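Local coordinates for protein alpha-glucosidase (Pseudoalteromonas sp. K8, PDB 5HQA) that hydrolyses alpha-glucosides as a calcium-containing family 97 glycoside hydrolase that is activated by chloride, at residues 40-45 with 121-126; 210-215 with 411-416; 585-590 with 644-649. All blocks are in the same frame, centred on the assembly; numbering follows the deposited sequence. Where two conformers were deposited one is given.

Contact 1: 40-45 with 121-126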
loop_
_atom_site.group_PDB
_atom_site.type_symbol
_atom_site.label_atom_id
_atom_site.label_comp_id
_atom_site.label_asym_id
_atom_site.label_seq_id
_atom_site.Cartn_x
_atom_site.Cartn_y
_atom_site.Cartn_z
ATOM N N PHE A 40 -12.415 -23.746 10.428
ATOM C CA PHE A 40 -12.920 -22.687 11.301
ATOM C C PHE A 40 -13.293 -23.242 12.669
ATOM O O PHE A 40 -13.756 -24.380 12.790
ATOM C CB PHE A 40 -14.196 -22.013 10.766
ATOM C CG PHE A 40 -14.040 -21.357 9.431
ATOM C CD1 PHE A 40 -13.493 -20.087 9.328
ATOM C CD2 PHE A 40 -14.473 -21.993 8.284
ATOM C CE1 PHE A 40 -13.361 -19.471 8.082
ATOM C CE2 PHE A 40 -14.342 -21.386 7.032
ATOM C CZ PHE A 40 -13.786 -20.127 6.935
ATOM N N GLU A 41 -13.137 -22.396 13.691
ATOM C CA GLU A 41 -13.816 -22.547 14.971
ATOM C C GLU A 41 -14.726 -21.345 15.192
ATOM O O GLU A 41 -14.412 -20.227 14.765
ATOM C CB GLU A 41 -12.816 -22.677 16.132
ATOM C CG GLU A 41 -11.994 -23.944 16.035
ATOM C CD GLU A 41 -11.016 -24.119 17.181
ATOM O OE1 GLU A 41 -10.982 -23.262 18.089
ATOM O OE2 GLU A 41 -10.281 -25.128 17.171
ATOM N N PHE A 42 -15.854 -21.583 15.869
ATOM C CA PHE A 42 -16.886 -20.584 16.107
ATOM C C PHE A 42 -17.133 -20.465 17.601
ATOM O O PHE A 42 -16.796 -21.361 18.375
ATOM C CB PHE A 42 -18.210 -20.948 15.421
ATOM C CG PHE A 42 -18.072 -21.270 13.964
ATOM C CD1 PHE A 42 -18.053 -20.260 13.021
ATOM C CD2 PHE A 42 -17.980 -22.589 13.538
ATOM C CE1 PHE A 42 -17.934 -20.558 11.668
ATOM C CE2 PHE A 42 -17.855 -22.894 12.188
ATOM C CZ PHE A 42 -17.835 -21.877 11.254
ATOM N N LYS A 43 -17.750 -19.352 17.998
ATOM C CA LYS A 43 -18.053 -19.159 19.409
ATOM C C LYS A 43 -19.029 -20.217 19.900
ATOM O O LYS A 43 -18.840 -20.806 20.972
ATOM C CB LYS A 43 -18.617 -17.761 19.649
ATOM C CG LYS A 43 -19.052 -17.543 21.084
ATOM C CD LYS A 43 -19.563 -16.137 21.303
ATOM C CE LYS A 43 -20.220 -16.026 22.662
ATOM N NZ LYS A 43 -21.051 -14.797 22.734
ATOM N N GLN A 44 -20.072 -20.476 19.125
ATOM C CA GLN A 44 -21.114 -21.405 19.535
ATOM C C GLN A 44 -21.312 -22.547 18.554
ATOM O O GLN A 44 -21.480 -23.694 18.971
ATOM C CB GLN A 44 -22.435 -20.641 19.735
ATOM C CG GLN A 44 -23.592 -21.508 20.190
ATOM C CD GLN A 44 -23.315 -22.236 21.503
ATOM O OE1 GLN A 44 -22.785 -21.654 22.455
ATOM N NE2 GLN A 44 -23.670 -23.523 21.553
ATOM N N HIS A 45 -21.291 -22.265 17.260
ATOM C CA HIS A 45 -21.438 -23.307 16.257
ATOM C C HIS A 45 -20.346 -24.365 16.413
ATOM O O HIS A 45 -19.232 -24.078 16.864
ATOM C CB HIS A 45 -21.375 -22.679 14.864
ATOM C CG HIS A 45 -21.972 -23.529 13.792
ATOM N ND1 HIS A 45 -21.285 -24.567 13.198
ATOM C CD2 HIS A 45 -23.192 -23.495 13.203
ATOM C CE1 HIS A 45 -22.058 -25.135 12.287
ATOM N NE2 HIS A 45 -23.220 -24.506 12.274
ATOM N N ASN A 121 -26.676 -20.079 11.147
ATOM C CA ASN A 121 -27.457 -18.855 11.238
ATOM C C ASN A 121 -26.541 -17.702 11.626
ATOM O O ASN A 121 -25.593 -17.398 10.895
ATOM C CB ASN A 121 -28.602 -19.053 12.222
ATOM C CG ASN A 121 -29.434 -20.267 11.870
ATOM O OD1 ASN A 121 -29.909 -20.389 10.736
ATOM N ND2 ASN A 121 -29.573 -21.198 12.818
ATOM N N ASN A 122 -26.796 -17.052 12.754
ATOM C CA ASN A 122 -25.917 -15.975 13.198
ATOM C C ASN A 122 -24.687 -16.611 13.814
ATOM O O ASN A 122 -24.776 -17.245 14.868
ATOM C CB ASN A 122 -26.627 -15.066 14.192
ATOM C CG ASN A 122 -27.793 -14.351 13.573
ATOM O OD1 ASN A 122 -27.660 -13.704 12.530
ATOM N ND2 ASN A 122 -28.960 -14.487 14.189
ATOM N N ILE A 123 -23.545 -16.474 13.156
ATOM C CA ILE A 123 -22.349 -17.145 13.639
ATOM C C ILE A 123 -21.273 -16.111 13.917
ATOM O O ILE A 123 -21.292 -14.990 13.402
ATOM C CB ILE A 123 -21.842 -18.231 12.667
ATOM C CG1 ILE A 123 -21.538 -17.647 11.298
ATOM C CG2 ILE A 123 -22.865 -19.349 12.530
ATOM C CD1 ILE A 123 -20.081 -17.550 11.042
ATOM N N GLU A 124 -20.342 -16.498 14.777
ATOM C CA GLU A 124 -19.204 -15.661 15.127
ATOM C C GLU A 124 -17.957 -16.523 15.029
ATOM O O GLU A 124 -17.767 -17.441 15.835
ATOM C CB GLU A 124 -19.367 -15.070 16.526
ATOM C CG GLU A 124 -20.598 -14.192 16.649
ATOM C CD GLU A 124 -20.746 -13.586 18.025
ATOM O OE1 GLU A 124 -20.653 -12.345 18.145
ATOM O OE2 GLU A 124 -20.943 -14.349 18.991
ATOM N N ILE A 125 -17.125 -16.247 14.027
ATOM C CA ILE A 125 -15.865 -16.961 13.898
ATOM C C ILE A 125 -14.933 -16.519 15.015
ATOM O O ILE A 125 -14.716 -15.318 15.227
ATOM C CB ILE A 125 -15.235 -16.700 12.525
ATOM C CG1 ILE A 125 -16.135 -17.219 11.408
ATOM C CG2 ILE A 125 -13.822 -17.315 12.440
ATOM C CD1 ILE A 125 -15.695 -16.728 10.053
ATOM N N THR A 126 -14.381 -17.493 15.743
ATOM C CA THR A 126 -13.372 -17.215 16.749
ATOM C C THR A 126 -11.976 -17.622 16.315
ATOM O O THR A 126 -11.004 -17.120 16.882
ATOM C CB THR A 126 -13.713 -17.924 18.064
ATOM O OG1 THR A 126 -13.919 -19.317 17.803
ATOM C CG2 THR A 126 -14.987 -17.334 18.665
HETATM O O HOH W 1 -11.889 -20.726 18.802
HETATM O O HOH W 2 -22.897 -13.733 20.956
#
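T126 holds its hydroxyl between its own backbone N and carbonyl carbon (chi1 53°), a rotation that brings OG1 over to the carbonyl of E41 and lays CG2 against the backbone of K43. The side chain of K43, with CG anti to the backbone N (chi1 176°), runs out extended beside the equally straight side chain of E124, both pointing the same way. These groups sit where the end of strand 30-42 meets the start of strand 122-134, an antiparallel junction in the N-terminal domain. F42 and I125 form a non-hydrogen-bonded pair, their CA atoms 4.4 Å apart. Backbone bonds flank it: T126 N reaches E41 O at 2.9 Å, and K43 N reaches E124 O, also at 2.9 Å. E124 O is also approached by F42 CA, at 3.3 Å, in a CA-H...O contact.

The apolar side is made by F40, F42, I123 and I125. The F42 ring meets two isoleucines obliquely, with F42 CE1 3.7 Å from I123 CD1 and 3.8 Å from I125 CG1. I125 CD1 also rests against the ring of F40, 4.1 Å from F40 CD1. F224, on strand 224-234, covers this side further, meeting the F40 ring edge-to-face and touching both isoleucines. On its other edge strand 122-134 pairs with strand 218-221.

The polar ends are joined largely through water. One water bridges E41 OE1 and T126 OG1, and another accepts from K43 NZ while donating to E124 OE2. The direct salt bridge is long, K43 NZ lying 3.8 Å from E124 OE2. The division of labour is therefore clear: backbone bonds fix the register, buried aromatic and aliphatic groups close one side, and the opposite charges of K43 and E124, too far apart for a tight ion pair, are linked by their shared water and probably add only modestly.

Contact 2: 210-215 with 411-416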
loop_
_atom_site.group_PDB
_atom_site.type_symbol
_atom_site.label_atom_id
_atom_site.label_comp_id
_atom_site.label_asym_id
_atom_site.label_seq_id
_atom_site.Cartn_x
_atom_site.Cartn_y
_atom_site.Cartn_z
ATOM N N THR A 210 -7.777 -10.499 13.402
ATOM C CA THR A 210 -7.813 -9.398 14.359
ATOM C C THR A 210 -9.221 -9.240 14.920
ATOM O O THR A 210 -10.166 -9.048 14.149
ATOM C CB THR A 210 -7.348 -8.117 13.683
ATOM O OG1 THR A 210 -6.004 -8.302 13.225
ATOM C CG2 THR A 210 -7.386 -6.971 14.673
ATOM N N PRO A 211 -9.410 -9.312 16.232
ATOM C CA PRO A 211 -10.753 -9.480 16.790
ATOM C C PRO A 211 -11.453 -8.164 17.115
ATOM O O PRO A 211 -10.843 -7.093 17.180
ATOM C CB PRO A 211 -10.475 -10.250 18.083
ATOM C CG PRO A 211 -9.163 -9.686 18.530
ATOM C CD PRO A 211 -8.365 -9.509 17.250
ATOM N N TRP A 212 -12.759 -8.281 17.342
ATOM C CA TRP A 212 -13.541 -7.260 18.021
ATOM C C TRP A 212 -13.100 -7.137 19.477
ATOM O O TRP A 212 -12.506 -8.056 20.046
ATOM C CB TRP A 212 -15.027 -7.626 18.015
ATOM C CG TRP A 212 -15.712 -7.574 16.683
ATOM C CD1 TRP A 212 -15.653 -8.503 15.681
ATOM C CD2 TRP A 212 -16.595 -6.546 16.231
ATOM N NE1 TRP A 212 -16.437 -8.101 14.620
ATOM C CE2 TRP A 212 -17.027 -6.903 14.937
ATOM C CE3 TRP A 212 -17.059 -5.350 16.796
ATOM C CZ2 TRP A 212 -17.903 -6.110 14.199
ATOM C CZ3 TRP A 212 -17.937 -4.559 16.058
ATOM C CH2 TRP A 212 -18.347 -4.947 14.773
ATOM N N SER A 213 -13.451 -6.003 20.100
ATOM C CA SER A 213 -13.167 -5.836 21.525
ATOM C C SER A 213 -13.832 -6.923 22.359
ATOM O O SER A 213 -13.293 -7.330 23.394
ATOM C CB SER A 213 -13.628 -4.460 22.000
ATOM O OG SER A 213 -15.006 -4.283 21.712
ATOM N N SER A 214 -14.996 -7.410 21.921
ATOM C CA SER A 214 -15.699 -8.472 22.632
ATOM C C SER A 214 -14.962 -9.802 22.570
ATOM O O SER A 214 -15.254 -10.692 23.372
ATOM C CB SER A 214 -17.105 -8.646 22.062
ATOM O OG SER A 214 -17.045 -9.315 20.808
ATOM N N GLY A 215 -14.033 -9.969 21.634
ATOM C CA GLY A 215 -13.190 -11.142 21.575
ATOM C C GLY A 215 -13.418 -12.025 20.367
ATOM O O GLY A 215 -12.521 -12.801 20.015
ATOM N N ASP A 411 -7.570 -2.936 12.206
ATOM C CA ASP A 411 -7.687 -3.972 11.184
ATOM C C ASP A 411 -8.679 -5.074 11.566
ATOM O O ASP A 411 -8.657 -6.162 10.977
ATOM C CB ASP A 411 -6.303 -4.547 10.837
ATOM C CG ASP A 411 -5.534 -5.087 12.043
ATOM O OD1 ASP A 411 -5.556 -4.466 13.131
ATOM O OD2 ASP A 411 -4.853 -6.133 11.880
ATOM N N GLY A 412 -9.583 -4.809 12.514
ATOM C CA GLY A 412 -10.679 -5.726 12.752
ATOM C C GLY A 412 -11.820 -5.541 11.751
ATOM O O GLY A 412 -11.834 -4.613 10.940
ATOM N N GLN A 413 -12.792 -6.459 11.814
ATOM C CA GLN A 413 -13.963 -6.368 10.940
ATOM C C GLN A 413 -14.671 -5.021 11.079
ATOM O O GLN A 413 -15.104 -4.432 10.080
ATOM C CB GLN A 413 -14.934 -7.511 11.246
ATOM C CG GLN A 413 -16.242 -7.458 10.463
ATOM C CD GLN A 413 -17.190 -8.568 10.870
ATOM O OE1 GLN A 413 -17.159 -9.039 12.008
ATOM N NE2 GLN A 413 -18.033 -9.001 9.940
ATOM N N PHE A 414 -14.799 -4.514 12.310
ATOM C CA PHE A 414 -15.472 -3.232 12.504
ATOM C C PHE A 414 -14.819 -2.133 11.671
ATOM O O PHE A 414 -15.500 -1.398 10.946
ATOM C CB PHE A 414 -15.474 -2.833 13.983
ATOM C CG PHE A 414 -15.924 -1.417 14.199
ATOM C CD1 PHE A 414 -17.279 -1.093 14.148
ATOM C CD2 PHE A 414 -14.995 -0.395 14.386
ATOM C CE1 PHE A 414 -17.699 0.223 14.309
ATOM C CE2 PHE A 414 -15.413 0.927 14.544
ATOM C CZ PHE A 414 -16.763 1.231 14.505
ATOM N N MET A 415 -13.494 -1.989 11.781
ATOM C CA MET A 415 -12.824 -0.909 11.058
ATOM C C MET A 415 -12.742 -1.201 9.566
ATOM O O MET A 415 -12.831 -0.274 8.747
ATOM C CB MET A 415 -11.431 -0.649 11.636
ATOM C CG MET A 415 -11.468 0.283 12.851
ATOM S SD MET A 415 -12.238 1.882 12.481
ATOM C CE MET A 415 -11.148 2.556 11.230
ATOM N N VAL A 416 -12.561 -2.472 9.188
ATOM C CA VAL A 416 -12.604 -2.827 7.768
ATOM C C VAL A 416 -13.877 -2.274 7.137
ATOM O O VAL A 416 -13.844 -1.626 6.083
ATOM C CB VAL A 416 -12.488 -4.353 7.587
ATOM C CG1 VAL A 416 -12.966 -4.779 6.187
ATOM C CG2 VAL A 416 -11.050 -4.808 7.837
HETATM O O HOH W 3 -12.663 -8.270 14.031
#
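The indole of W212 carries the CB of F414 over one face and the amide of Q413 at its edge, a contact by which a loop of the N-terminal domain docks on the first turn of helix 413-428 in the TIM-barrel domain. F414 CB lies 3.8 Å from the centroid of the six-membered ring of W212, a CH-pi contact set toward the rim. The phenyl ring beyond it stands obliquely, its plane turned 60° from the indole. At the edge, W212 NE1 donates to Q413 OE1 at 2.9 Å, with OE1 lying in the indole plane and the amide twisted 72° against it. Q413 OE1 also accepts from K219 N, and the lysine makes a cation-pi contact with W212. With an alanine in place of W212, Q413 OE1 would probably lose its indole donor, and F414 CB the aromatic face it packs on. G412 is the N-cap residue, and a water links Q413 N to T210 O. Two residues earlier in the loop, T210 OG1, which also bonds R148, donates to D411 OD2 at 2.8 Å, arriving from above the carboxylate plane, 63° out of it.

Contact 3: 585-590 with 644-649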
loop_
_atom_site.group_PDB
_atom_site.type_symbol
_atom_site.label_atom_id
_atom_site.label_comp_id
_atom_site.label_asym_id
_atom_site.label_seq_id
_atom_site.Cartn_x
_atom_site.Cartn_y
_atom_site.Cartn_z
ATOM N N TRP A 585 9.433 6.908 -21.212
ATOM C CA TRP A 585 9.735 5.961 -20.149
ATOM C C TRP A 585 10.450 6.678 -19.014
ATOM O O TRP A 585 11.092 7.712 -19.210
ATOM C CB TRP A 585 10.620 4.819 -20.651
ATOM C CG TRP A 585 9.917 3.770 -21.451
ATOM C CD1 TRP A 585 9.662 3.786 -22.796
ATOM C CD2 TRP A 585 9.417 2.525 -20.961
ATOM N NE1 TRP A 585 9.020 2.625 -23.170
ATOM C CE2 TRP A 585 8.858 1.836 -22.061
ATOM C CE3 TRP A 585 9.382 1.924 -19.693
ATOM C CZ2 TRP A 585 8.267 0.581 -21.932
ATOM C CZ3 TRP A 585 8.788 0.676 -19.566
ATOM C CH2 TRP A 585 8.241 0.020 -20.683
ATOM N N TYR A 586 10.342 6.104 -17.821
ATOM C CA TYR A 586 11.013 6.626 -16.641
ATOM C C TYR A 586 11.676 5.478 -15.900
ATOM O O TYR A 586 11.198 4.345 -15.941
ATOM C CB TYR A 586 10.028 7.343 -15.719
ATOM C CG TYR A 586 9.637 8.701 -16.241
ATOM C CD1 TYR A 586 8.714 8.834 -17.277
ATOM C CD2 TYR A 586 10.207 9.851 -15.709
ATOM C CE1 TYR A 586 8.372 10.086 -17.771
ATOM C CE2 TYR A 586 9.867 11.100 -16.186
ATOM C CZ TYR A 586 8.955 11.212 -17.214
ATOM O OH TYR A 586 8.622 12.459 -17.678
ATOM N N LEU A 587 12.783 5.771 -15.225
ATOM C CA LEU A 587 13.456 4.765 -14.420
ATOM C C LEU A 587 13.778 5.345 -13.050
ATOM O O LEU A 587 14.153 6.517 -12.933
ATOM C CB LEU A 587 14.742 4.266 -15.112
ATOM C CG LEU A 587 15.586 3.227 -14.367
ATOM C CD1 LEU A 587 16.266 2.289 -15.352
ATOM C CD2 LEU A 587 16.624 3.895 -13.458
ATOM N N GLY A 588 13.635 4.524 -12.019
ATOM C CA GLY A 588 14.119 4.900 -10.708
ATOM C C GLY A 588 14.851 3.729 -10.087
ATOM O O GLY A 588 14.429 2.576 -10.235
ATOM N N ALA A 589 15.965 4.001 -9.412
ATOM C CA ALA A 589 16.706 2.967 -8.702
ATOM C C ALA A 589 17.136 3.519 -7.350
ATOM O O ALA A 589 17.483 4.696 -7.245
ATOM C CB ALA A 589 17.932 2.505 -9.503
ATOM N N VAL A 590 17.088 2.679 -6.311
ATOM C CA VAL A 590 17.601 3.057 -4.998
ATOM C C VAL A 590 18.391 1.891 -4.423
ATOM O O VAL A 590 18.192 0.729 -4.788
ATOM C CB VAL A 590 16.498 3.480 -3.996
ATOM C CG1 VAL A 590 15.723 4.699 -4.516
ATOM C CG2 VAL A 590 15.573 2.314 -3.688
ATOM N N LEU A 644 23.029 0.773 -19.479
ATOM C CA LEU A 644 23.417 1.755 -18.476
ATOM C C LEU A 644 24.110 1.063 -17.322
ATOM O O LEU A 644 23.717 -0.036 -16.926
ATOM C CB LEU A 644 22.222 2.509 -17.900
ATOM C CG LEU A 644 21.581 3.583 -18.748
ATOM C CD1 LEU A 644 20.658 4.350 -17.865
ATOM C CD2 LEU A 644 22.654 4.476 -19.302
ATOM N N THR A 645 25.116 1.722 -16.770
ATOM C CA THR A 645 25.701 1.330 -15.499
ATOM C C THR A 645 25.221 2.328 -14.458
ATOM O O THR A 645 25.583 3.509 -14.511
ATOM C CB THR A 645 27.222 1.308 -15.571
ATOM O OG1 THR A 645 27.631 0.378 -16.577
ATOM C CG2 THR A 645 27.803 0.891 -14.231
ATOM N N LEU A 646 24.381 1.866 -13.535
ATOM C CA LEU A 646 23.961 2.697 -12.417
ATOM C C LEU A 646 25.016 2.640 -11.321
ATOM O O LEU A 646 25.424 1.555 -10.902
ATOM C CB LEU A 646 22.612 2.221 -11.875
ATOM C CG LEU A 646 21.475 2.211 -12.895
ATOM C CD1 LEU A 646 20.218 1.606 -12.289
ATOM C CD2 LEU A 646 21.216 3.623 -13.401
ATOM N N LYS A 647 25.467 3.805 -10.869
ATOM C CA LYS A 647 26.412 3.904 -9.759
ATOM C C LYS A 647 25.697 4.648 -8.642
ATOM O O LYS A 647 25.598 5.880 -8.658
ATOM C CB LYS A 647 27.696 4.602 -10.174
ATOM C CG LYS A 647 28.361 3.932 -11.345
ATOM C CD LYS A 647 29.769 3.493 -11.017
ATOM C CE LYS A 647 30.532 3.260 -12.314
ATOM N NZ LYS A 647 32.015 3.318 -12.146
ATOM N N LEU A 648 25.198 3.891 -7.673
ATOM C CA LEU A 648 24.403 4.425 -6.580
ATOM C C LEU A 648 25.312 4.680 -5.382
ATOM O O LEU A 648 26.063 3.789 -4.972
ATOM C CB LEU A 648 23.282 3.445 -6.214
ATOM C CG LEU A 648 21.966 3.478 -7.011
ATOM C CD1 LEU A 648 22.171 3.717 -8.495
ATOM C CD2 LEU A 648 21.143 2.218 -6.793
ATOM N N ALA A 649 25.256 5.896 -4.838
ATOM C CA ALA A 649 26.014 6.201 -3.633
ATOM C C ALA A 649 25.400 5.469 -2.439
ATOM O O ALA A 649 24.346 4.836 -2.545
ATOM C CB ALA A 649 26.036 7.708 -3.382
#
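L648, L646 and A589 bury the most surface here, and all three send CB toward the opposing strand. They join the two layers of the C-terminal beta-sandwich domain: A589 belongs to strand 585-591, inside the six-stranded antiparallel sheet, whereas the leucines belong to strand 643-648, which pairs with 596-601 in a small two-stranded sheet. The short strand axes approach to 8.4 Å and cross at 43°, a face-to-face arrangement in which side chains bridge the gap between the strands.

L646 reaches two residues of the facing strand. Its CG lies beside the backbone N, anti to the carbonyl carbon (chi1 -58°), and the extended second torsion carries L646 CD1 to 3.7 Å from A589 CB. L646 CD1 also comes within 4.4 Å of L587 CD2, so one methyl spans two successive inward positions of the facing strand. The short side chain of A589 is consistent with the close approach of L646 CD1.

L648 lies farther along. L648 CD2 is 4.2 Å from A589 CB and leans on the backbone of V590, 3.6 Å from V590 C. L648 was modelled in two conformers, however, so these approaches describe only one of them and are less certain. V569 touches both L587 and A589 within the larger sheet, while I600 and I598 pack beside L646 and L648 in the smaller one.

The side-chain chemistry is thus wholly aliphatic, branched methyls against methyl and backbone, with neither charge nor polar bond between the strands. Between these two strands, burial of aliphatic surface is probably what counts, not directional bonding.

In the fold
Contacts 1 and 2 are neighbours, their centres 15 Å apart and their nearest atoms about 5 Å apart. Strand 218-221 joins them: it follows the 210-215 loop and pairs with strand 122-134, and its K219 touches E124 of contact 1 and bonds Q413 of contact 2. Contact 2 lies nearer the active site: the side chain of D411 is about 10 Å from that of the calcium ligand E437 and about 14 Å from the acarviosine unit of bound acarbose. Contact 3 lies on the far side of the chain, its centre 52 Å from that of contact 1 and 43 Å from that of contact 2; its V590 side chain is about 10 Å from the magnesium ion.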